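Side-chain contacts in metagenomic carboxyl esterase MGS0156 (Uncultured organism, PDB 5D8M), which probably hydrolyses carboxylic ester bonds, using a core built like that of the alpha/beta hydrolases: residues P9-P12 and L13-M17; A228-L231 and R232-A235. All blocks are in the same frame, centred on the assembly; numbering follows the deposited sequence.

Contact 1 of 2, residues P9-P12 and L13-M17; sequences PVAP and LAHAM
The imidazole of His-15 lies beneath the backbone carbonyl of Ala-11, one helical turn earlier. CG sits anti to the carbonyl carbon and beside the backbone N (chi1 -62°), which folds the ring back toward the preceding turn. CB of His-15 starts 3.6 Å from Ala-11 O. CG, the next atom out, comes to 3.1 Å from Ala-11 O. On one branch, ND1 is 3.2 Å from Ala-11 O, but the angle is too poor for a hydrogen bond. CD2, on the other branch, lies under the same oxygen. So does CE1, which also comes near the methyl of Ala-11. NE2, at the tip, is still only 3.7 Å from Ala-11 O. The oxygen stands 3.0 Å above the ring plane, over its centre.

This is the short surface helix 10-16, close to the N terminus of the modelled chain. Its i to i+4 bonding begins with Ala-14 N giving a 2.8 Å hydrogen bond to Val-10 O. His-15 N bonds Ala-11 O at 3.1 Å and 163°, so the one oxygen accepts the backbone N-H and also covers the ring. Pro-12 lies in the first turn, where its missing N-H costs the helix no bond. Its carbonyl still accepts: Ala-16 N reaches Pro-12 O at 3.2 Å, with a more bent angle of 142°. CB of Leu-13 rests against Val-10 O, while the methyl of Ala-14 lies near the carbonyl oxygens of both Val-10 and Ala-11. Beyond this turn Met-17, a selenomethionine, leaves helical geometry, and its side chain packs on helix 227-236.

Contact 2 of 2, residues A228-L231 and R232-A235; sequences AYRL and RFLA
Helix 227-236 is the last helix in the connection between the neighbouring parallel strands 178-184 and 244-248, and in its middle Arg-230 meets Phe-233. The two side chains run side by side and point the same way. NH2 of Arg-230 lies over one face of the Phe-233 ring, 3.3 Å above the plane and offset toward the rim. It is 3.4 Å from both CG and CD2 of Phe-233. The guanidinium is turned 64° from the ring plane, so it does not stack flat; CD2 lies at its edge. Phe-233 holds CG anti to its own N (chi1 172°), which lays the ring alongside the arginine. The Arg-230 chain bends at chi2 and again at chi3, and this brings its end back to the ring. The guanidinium is also held from outside: NH2 forms a salt bridge with Glu-166, and NH1 a hydrogen bond to Ser-224 O. Helix 159-170 supplies Glu-166 and Val-169 against Phe-233, and Val-162 against Arg-230. An alanine in place of Phe-233 would probably open a gap against Val-169 and take the ring face away from NH2 of Arg-230, whose polar partners would remain. The backbone beneath is regular. Arg-232 N bonds Ala-228 O at 3.1 Å, Phe-233 N bonds Tyr-229 O at 3.0 Å, and Ala-235 N bonds Leu-231 O at 2.9 Å. Leu-234 N reaches Arg-230 O at a longer 3.3 Å, and the leucine CG packs against the same oxygen. Leu-231 and Leu-234 both touch Asp-189. A helix closing a beta-alpha-beta crossover, packed on helix 159-170, which follows strand 151-157, fits an alpha/beta-hydrolase core.

From the N terminus, the chain first makes helix 10-16, where contact 1 spans a single helical turn. Contact 2 does the same much later, in helix 227-236. Neither closes a long loop. They stand in series and neither nest nor cross, with centres about 14 Å apart. What joins them is the end of the first helix. SE of Met-17, a selenomethionine, packs 3.7 Å from CD1 of Leu-231, and Ala-16 O lies near CB of Ala-228. The N-terminal segment is thereby laid against helix 227-236 of the alpha/beta fold. That helix in turn packs on helix 159-170, beside the parallel sheet.

Contact 1 of 2, residues P9-P12 and L13-M17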
loop_
_atom_site.group_PDB
_atom_site.type_symbol
_atom_site.label_atom_id
_atom_site.label_comp_id
_atom_site.label_asym_id
_atom_site.label_seq_id
_atom_site.Cartn_x
_atom_site.Cartn_y
_atom_site.Cartn_z
ATOM N N PRO A 9 19.059 -8.109 22.130
ATOM C CA PRO A 9 20.454 -7.643 22.117
ATOM C C PRO A 9 20.845 -7.283 20.692
ATOM O O PRO A 9 20.265 -7.847 19.762
ATOM C CB PRO A 9 21.239 -8.849 22.641
ATOM C CG PRO A 9 20.396 -10.025 22.275
ATOM C CD PRO A 9 18.959 -9.561 22.363
ATOM N N VAL A 10 21.784 -6.360 20.500
ATOM C CA VAL A 10 21.975 -5.807 19.157
ATOM C C VAL A 10 22.768 -6.718 18.199
ATOM O O VAL A 10 22.546 -6.674 16.984
ATOM C CB VAL A 10 22.654 -4.399 19.221
ATOM C CG1 VAL A 10 24.111 -4.502 19.570
ATOM C CG2 VAL A 10 22.435 -3.637 17.908
ATOM N N ALA A 11 23.667 -7.542 18.735
ATOM C CA ALA A 11 24.545 -8.385 17.917
ATOM C C ALA A 11 23.843 -9.211 16.815
ATOM O O ALA A 11 24.297 -9.191 15.666
ATOM C CB ALA A 11 25.358 -9.312 18.817
ATOM N N PRO A 12 22.743 -9.932 17.144
ATOM C CA PRO A 12 22.084 -10.664 16.051
ATOM C C PRO A 12 21.421 -9.746 15.021
ATOM O O PRO A 12 21.397 -10.068 13.835
ATOM C CB PRO A 12 21.022 -11.506 16.777
ATOM C CG PRO A 12 21.474 -11.558 18.204
ATOM C CD PRO A 12 22.104 -10.219 18.440
ATOM N N LEU A 13 20.875 -8.620 15.466
ATOM C CA LEU A 13 20.301 -7.667 14.534
ATOM C C LEU A 13 21.390 -7.080 13.628
ATOM O O LEU A 13 21.177 -6.912 12.427
ATOM C CB LEU A 13 19.579 -6.543 15.277
ATOM C CG LEU A 13 19.041 -5.439 14.359
ATOM C CD1 LEU A 13 17.992 -5.984 13.357
ATOM C CD2 LEU A 13 18.476 -4.271 15.153
ATOM N N ALA A 14 22.556 -6.787 14.206
ATOM C CA ALA A 14 23.662 -6.230 13.430
ATOM C C ALA A 14 24.085 -7.197 12.325
ATOM O O ALA A 14 24.229 -6.798 11.172
ATOM C CB ALA A 14 24.857 -5.904 14.333
ATOM N N HIS A 15 24.274 -8.460 12.692
ATOM C CA HIS A 15 24.739 -9.485 11.777
ATOM C C HIS A 15 23.772 -9.689 10.612
ATOM O O HIS A 15 24.195 -9.996 9.497
ATOM C CB HIS A 15 24.946 -10.817 12.520
ATOM C CG HIS A 15 25.988 -10.757 13.596
ATOM N ND1 HIS A 15 26.014 -11.637 14.659
ATOM C CD2 HIS A 15 27.054 -9.938 13.762
ATOM C CE1 HIS A 15 27.046 -11.354 15.438
ATOM N NE2 HIS A 15 27.689 -10.320 14.918
ATOM N N ALA A 16 22.478 -9.507 10.864
ATOM C CA ALA A 16 21.477 -9.725 9.828
ATOM C C ALA A 16 21.277 -8.504 8.940
ATOM O O ALA A 16 20.731 -8.606 7.848
ATOM C CB ALA A 16 20.150 -10.138 10.460
HETATM N N MSE A 17 21.734 -7.347 9.398
HETATM C CA MSE A 17 21.429 -6.101 8.705
HETATM C C MSE A 17 22.382 -5.840 7.550
HETATM O O MSE A 17 23.593 -5.950 7.696
HETATM C CB MSE A 17 21.472 -4.927 9.681
HETATM C CG MSE A 17 21.128 -3.597 9.060
HETATM SE SE MSE A 17 19.290 -3.506 8.369
HETATM C CE MSE A 17 18.332 -3.740 9.998
#

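Contact 2 of 2, residues A228-L231 and R232-A235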
loop_
_atom_site.group_PDB
_atom_site.type_symbol
_atom_site.label_atom_id
_atom_site.label_comp_id
_atom_site.label_asym_id
_atom_site.label_seq_id
_atom_site.Cartn_x
_atom_site.Cartn_y
_atom_site.Cartn_z
ATOM N N ALA A 228 15.601 -5.856 8.360
ATOM C CA ALA A 228 16.781 -6.570 7.881
ATOM C C ALA A 228 16.436 -7.461 6.674
ATOM O O ALA A 228 17.111 -7.454 5.653
ATOM C CB ALA A 228 17.385 -7.397 9.003
ATOM N N TYR A 229 15.347 -8.199 6.782
ATOM C CA TYR A 229 14.932 -9.066 5.696
ATOM C C TYR A 229 14.563 -8.295 4.423
ATOM O O TYR A 229 15.002 -8.626 3.322
ATOM C CB TYR A 229 13.754 -9.905 6.155
ATOM C CG TYR A 229 13.380 -10.993 5.185
ATOM C CD1 TYR A 229 14.027 -12.224 5.215
ATOM C CD2 TYR A 229 12.374 -10.797 4.252
ATOM C CE1 TYR A 229 13.680 -13.231 4.332
ATOM C CE2 TYR A 229 12.020 -11.791 3.374
ATOM C CZ TYR A 229 12.667 -13.008 3.416
ATOM O OH TYR A 229 12.307 -14.000 2.529
ATOM N N ARG A 230 13.739 -7.272 4.585
ATOM C CA ARG A 230 13.258 -6.474 3.467
ATOM C C ARG A 230 14.383 -5.671 2.772
ATOM O O ARG A 230 14.383 -5.561 1.556
ATOM C CB ARG A 230 12.141 -5.534 3.944
ATOM C CG ARG A 230 10.843 -6.270 4.356
ATOM C CD ARG A 230 9.768 -6.315 3.232
ATOM N NE ARG A 230 10.289 -6.825 1.964
ATOM C CZ ARG A 230 10.240 -8.098 1.571
ATOM N NH1 ARG A 230 9.650 -9.029 2.323
ATOM N NH2 ARG A 230 10.732 -8.442 0.394
ATOM N N LEU A 231 15.318 -5.121 3.542
ATOM C CA LEU A 231 16.465 -4.398 2.968
ATOM C C LEU A 231 17.396 -5.349 2.214
ATOM O O LEU A 231 17.913 -5.011 1.155
ATOM C CB LEU A 231 17.252 -3.670 4.053
ATOM C CG LEU A 231 16.559 -2.396 4.546
ATOM C CD1 LEU A 231 17.333 -1.787 5.686
ATOM C CD2 LEU A 231 16.387 -1.400 3.412
ATOM N N ARG A 232 17.590 -6.537 2.766
ATOM C CA ARG A 232 18.395 -7.564 2.125
ATOM C C ARG A 232 17.782 -8.011 0.781
ATOM O O ARG A 232 18.501 -8.233 -0.200
ATOM C CB ARG A 232 18.560 -8.758 3.072
ATOM C CG ARG A 232 18.936 -10.047 2.384
ATOM C CD ARG A 232 20.276 -10.527 2.807
ATOM N NE ARG A 232 20.296 -10.948 4.203
ATOM C CZ ARG A 232 21.347 -11.527 4.783
ATOM N NH1 ARG A 232 22.451 -11.750 4.083
ATOM N NH2 ARG A 232 21.295 -11.875 6.060
ATOM N N PHE A 233 16.459 -8.142 0.741
ATOM C CA PHE A 233 15.763 -8.464 -0.501
ATOM C C PHE A 233 16.083 -7.441 -1.574
ATOM O O PHE A 233 16.376 -7.806 -2.708
ATOM C CB PHE A 233 14.255 -8.513 -0.289
ATOM C CG PHE A 233 13.461 -8.658 -1.558
ATOM C CD1 PHE A 233 13.310 -9.893 -2.154
ATOM C CD2 PHE A 233 12.828 -7.560 -2.131
ATOM C CE1 PHE A 233 12.541 -10.041 -3.316
ATOM C CE2 PHE A 233 12.068 -7.708 -3.287
ATOM C CZ PHE A 233 11.917 -8.942 -3.864
ATOM N N LEU A 234 16.017 -6.161 -1.207
ATOM C CA LEU A 234 16.218 -5.084 -2.181
ATOM C C LEU A 234 17.690 -4.956 -2.547
ATOM O O LEU A 234 18.010 -4.525 -3.639
ATOM C CB LEU A 234 15.689 -3.752 -1.637
ATOM C CG LEU A 234 14.157 -3.634 -1.604
ATOM C CD1 LEU A 234 13.730 -2.356 -0.898
ATOM C CD2 LEU A 234 13.609 -3.648 -3.009
ATOM N N ALA A 235 18.585 -5.300 -1.627
ATOM C CA ALA A 235 20.019 -5.303 -1.932
ATOM C C ALA A 235 20.389 -6.424 -2.895
ATOM O O ALA A 235 21.352 -6.297 -3.652
ATOM C CB ALA A 235 20.853 -5.435 -0.645
#